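Serine protease pet (Escherichia coli, PDB 4OM9) probably acts as a secreted serine protease toxin of enteroaggregative Escherichia coli, with alpha-fodrin as a likely target inside host cells. Local coordinates at residues K248-N251 with E252-L256; Q128-I131 with D132-V136. All coordinates share one frame; numbering follows the deposited sequence.

Contact 1 and contact 2 each lie within one short helix, 247-255 and 127-134, in the protease part of the passenger, which sits beside one end of the long beta-helix. Their centres are 27 Å apart. Their nearest atoms stay about 14 Å apart, so they do not touch. The sequence family and strand pattern fit a chymotrypsin-like protease of two beta barrels, where the active site lies in the cleft between them. Contact 1 packs on strands of the first barrel. Contact 2 packs beside strand 211-216 of the second and runs into its strand 136-137. Each has a polar side-chain pair four residues apart, a salt bridge in contact 1 and a weak hydrogen bond in contact 2.

Contact 1: K248-N251 with E252-L256; sequences KTTN and ELKQL
K248 and E252 form a salt bridge one turn apart on helix 247-255. This helix follows the last strand of the second barrel and packs on the first barrel, as the C-terminal helix does in chymotrypsin-like proteases. K248 starts with CG anti to its own N (chi1 174°). Its chain then stays extended until a bend at chi4 turns the amine toward E252. NZ lies 2.7 Å from OE2 of E252. It meets the syn side of that oxygen, 17° out of the carboxylate plane. The other oxygen, OE1, is farther from NZ, so the grip is mainly on one oxygen. The backbone adds a bond from E252 N to K248 O. K248 is exposed; E252 is partly so, and its side chain also touches M96 of strand 88-97.

T249 accepts L253 N at its O, 3.0 Å away. Its OG1 is bound to D246 OD2, just ahead of the helix. T249 and L253 are buried, and both side chains touch M96 as well.

T250 is buried as well. Its O takes the N-H of K254 at 3.1 Å. The side chains of T250 and K254 lie side by side and point the same way. CG2 of T250 comes 3.9 Å from CE of K254, an apolar touch along the lysine chain. OG1 of T250 is held by the backbone O of D246, which leaves the methyl to face K254.

N251 accepts Q255 N at its O in a weak, bent bond (129°). This O has a second partner, since a water donates to it at 2.5 Å. The same water accepts a weak bond from NE2 of Q255, 3.4 Å away.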
# COMPACT_ATOMS: atom_id res chain seq x y z
N LYS A 248 26.22 -19.08 -31.02
CA LYS A 248 26.98 -18.93 -32.24
C LYS A 248 26.12 -18.40 -33.38
O LYS A 248 26.50 -17.46 -34.06
CB LYS A 248 27.60 -20.28 -32.62
CG LYS A 248 28.30 -20.30 -33.95
CD LYS A 248 28.74 -21.73 -34.28
CE LYS A 248 29.55 -21.76 -35.56
NZ LYS A 248 28.86 -21.00 -36.65
N THR A 249 24.97 -19.03 -33.61
CA THR A 249 24.07 -18.60 -34.67
C THR A 249 23.45 -17.25 -34.32
O THR A 249 23.27 -16.39 -35.18
CB THR A 249 22.96 -19.64 -34.91
OG1 THR A 249 23.55 -20.93 -35.15
CG2 THR A 249 22.09 -19.24 -36.09
N THR A 250 23.11 -17.06 -33.05
CA THR A 250 22.62 -15.78 -32.57
C THR A 250 23.61 -14.66 -32.87
O THR A 250 23.23 -13.60 -33.36
CB THR A 250 22.36 -15.80 -31.06
OG1 THR A 250 21.32 -16.74 -30.77
CG2 THR A 250 21.92 -14.40 -30.56
N ASN A 251 24.88 -14.91 -32.58
CA ASN A 251 25.89 -13.88 -32.70
C ASN A 251 26.20 -13.60 -34.14
O ASN A 251 26.54 -12.48 -34.52
CB ASN A 251 27.15 -14.26 -31.92
CG ASN A 251 26.97 -14.07 -30.43
OD1 ASN A 251 26.06 -13.34 -29.99
ND2 ASN A 251 27.83 -14.70 -29.63
N GLU A 252 26.04 -14.61 -34.97
CA GLU A 252 26.26 -14.41 -36.40
C GLU A 252 25.15 -13.54 -36.97
O GLU A 252 25.41 -12.66 -37.78
CB GLU A 252 26.37 -15.75 -37.13
CG GLU A 252 27.81 -16.27 -37.13
CD GLU A 252 27.92 -17.77 -37.30
OE1 GLU A 252 26.89 -18.43 -37.57
OE2 GLU A 252 29.04 -18.31 -37.15
N LEU A 253 23.92 -13.74 -36.54
CA LEU A 253 22.86 -12.88 -37.02
C LEU A 253 23.13 -11.45 -36.56
O LEU A 253 22.99 -10.53 -37.34
CB LEU A 253 21.48 -13.33 -36.57
CG LEU A 253 20.48 -12.33 -37.16
CD1 LEU A 253 20.20 -12.61 -38.64
CD2 LEU A 253 19.19 -12.21 -36.35
N LYS A 254 23.55 -11.27 -35.31
CA LYS A 254 23.79 -9.93 -34.77
C LYS A 254 24.94 -9.22 -35.50
O LYS A 254 25.01 -8.00 -35.54
CB LYS A 254 24.09 -9.97 -33.26
CG LYS A 254 22.90 -10.32 -32.34
CD LYS A 254 23.37 -10.40 -30.88
CE LYS A 254 22.22 -10.61 -29.90
NZ LYS A 254 22.57 -10.23 -28.49
N GLN A 255 25.85 -10.00 -36.08
CA GLN A 255 27.00 -9.40 -36.77
C GLN A 255 26.56 -8.73 -38.05
O GLN A 255 27.19 -7.79 -38.51
CB GLN A 255 28.07 -10.45 -37.05
CG GLN A 255 29.15 -10.50 -35.99
CD GLN A 255 29.89 -9.18 -35.85
OE1 GLN A 255 30.16 -8.50 -36.85
NE2 GLN A 255 30.21 -8.81 -34.62
N LEU A 256 25.45 -9.21 -38.61
CA LEU A 256 24.94 -8.63 -39.84
C LEU A 256 24.46 -7.17 -39.68
O LEU A 256 24.16 -6.49 -40.66
CB LEU A 256 23.79 -9.49 -40.36
CG LEU A 256 24.14 -10.92 -40.78
CD1 LEU A 256 22.90 -11.57 -41.35
CD2 LEU A 256 25.29 -10.95 -41.78
O HOH W 1 27.79 -10.79 -33.23

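Contact 2: Q128-I131 with D132-V136; sequences QNII and DRYGV
Q128 and D132 meet by their side chains on the exposed side of helix 127-134, a short helix that leads into strand 136-137 of the second barrel of a chymotrypsin-like fold. CG of Q128 stands opposite its backbone N (chi1 -170°), and the chain folds back at chi2 (59°). This brings NE2 to 3.2 Å from OD2 of D132, a weak hydrogen bond. The amide and carboxylate planes are tilted 26° to one another. OD2 also lies 3.1 Å from Q128 O. Those are two acceptors, which probably repel slightly. Q128 and D132 both touch a crystal neighbour, which may influence their poses.

On the buried side, CG2 of I130 lies 3.9 Å from CD2 of Y134. The I130 O sits at the ring edge, near its plane, 3.3 Å from CD2. It also accepts Y134 N. CG of R133 lies 3.5 Å above the ring plane, over its centre. R133 then bends at chi3, and NH1 forms a salt bridge with D216 of strand 211-216. Y134 touches that strand too.

The helix gives way at G135. N217 ND2 binds both D132 O and G135 O there. The last turn closes with a weak bond from G135 N to I131 O, 2.7 Å long.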
# COMPACT_ATOMS: atom_id res chain seq x y z
N GLN A 128 27.27 -32.98 -16.14
CA GLN A 128 27.43 -32.71 -14.71
C GLN A 128 27.50 -31.20 -14.40
O GLN A 128 26.95 -30.75 -13.40
CB GLN A 128 28.67 -33.42 -14.17
CG GLN A 128 28.78 -33.39 -12.64
CD GLN A 128 27.59 -34.04 -11.94
OE1 GLN A 128 27.43 -35.27 -11.93
NE2 GLN A 128 26.74 -33.20 -11.34
N ASN A 129 28.17 -30.43 -15.27
CA ASN A 129 28.32 -29.00 -15.07
C ASN A 129 26.97 -28.28 -15.16
O ASN A 129 26.68 -27.38 -14.37
CB ASN A 129 29.28 -28.40 -16.10
CG ASN A 129 30.73 -28.40 -15.62
OD1 ASN A 129 31.06 -28.98 -14.59
ND2 ASN A 129 31.60 -27.75 -16.39
N ILE A 130 26.16 -28.69 -16.12
CA ILE A 130 24.84 -28.13 -16.31
C ILE A 130 23.92 -28.47 -15.12
O ILE A 130 23.13 -27.63 -14.65
CB ILE A 130 24.24 -28.62 -17.64
CG1 ILE A 130 25.16 -28.19 -18.79
CG2 ILE A 130 22.85 -28.08 -17.85
CD1 ILE A 130 24.62 -28.52 -20.17
N ILE A 131 24.04 -29.70 -14.63
CA ILE A 131 23.25 -30.15 -13.49
C ILE A 131 23.60 -29.33 -12.25
O ILE A 131 22.71 -28.85 -11.56
CB ILE A 131 23.48 -31.65 -13.21
CG1 ILE A 131 22.86 -32.49 -14.34
CG2 ILE A 131 22.90 -32.04 -11.84
CD1 ILE A 131 23.41 -33.88 -14.44
N ASP A 132 24.89 -29.15 -11.99
CA ASP A 132 25.34 -28.38 -10.84
C ASP A 132 24.98 -26.88 -10.95
O ASP A 132 24.68 -26.25 -9.94
CB ASP A 132 26.84 -28.57 -10.64
CG ASP A 132 27.19 -30.00 -10.15
OD1 ASP A 132 26.39 -30.58 -9.38
OD2 ASP A 132 28.25 -30.54 -10.54
N ARG A 133 24.97 -26.33 -12.17
CA ARG A 133 24.66 -24.91 -12.36
C ARG A 133 23.15 -24.62 -12.30
O ARG A 133 22.73 -23.57 -11.81
CB ARG A 133 25.22 -24.39 -13.70
CG ARG A 133 24.84 -22.93 -13.98
CD ARG A 133 25.63 -22.30 -15.11
NE ARG A 133 27.07 -22.32 -14.87
CZ ARG A 133 27.70 -21.47 -14.06
NH1 ARG A 133 27.01 -20.55 -13.41
NH2 ARG A 133 29.01 -21.56 -13.90
N TYR A 134 22.34 -25.55 -12.78
CA TYR A 134 20.91 -25.29 -12.88
C TYR A 134 20.03 -26.27 -12.10
O TYR A 134 18.80 -26.21 -12.19
CB TYR A 134 20.48 -25.30 -14.35
CG TYR A 134 21.22 -24.31 -15.21
CD1 TYR A 134 20.88 -22.95 -15.22
CD2 TYR A 134 22.27 -24.72 -16.01
CE1 TYR A 134 21.55 -22.07 -16.03
CE2 TYR A 134 22.93 -23.85 -16.79
CZ TYR A 134 22.58 -22.53 -16.81
OH TYR A 134 23.29 -21.68 -17.62
N GLY A 135 20.65 -27.17 -11.34
CA GLY A 135 19.90 -28.13 -10.56
C GLY A 135 19.23 -27.56 -9.33
O GLY A 135 19.71 -26.60 -8.72
N VAL A 136 18.09 -28.14 -8.98
CA VAL A 136 17.28 -27.67 -7.86
C VAL A 136 17.14 -28.79 -6.84
O VAL A 136 16.92 -29.95 -7.20
CB VAL A 136 15.88 -27.22 -8.34
CG1 VAL A 136 15.05 -26.66 -7.17
CG2 VAL A 136 16.00 -26.21 -9.45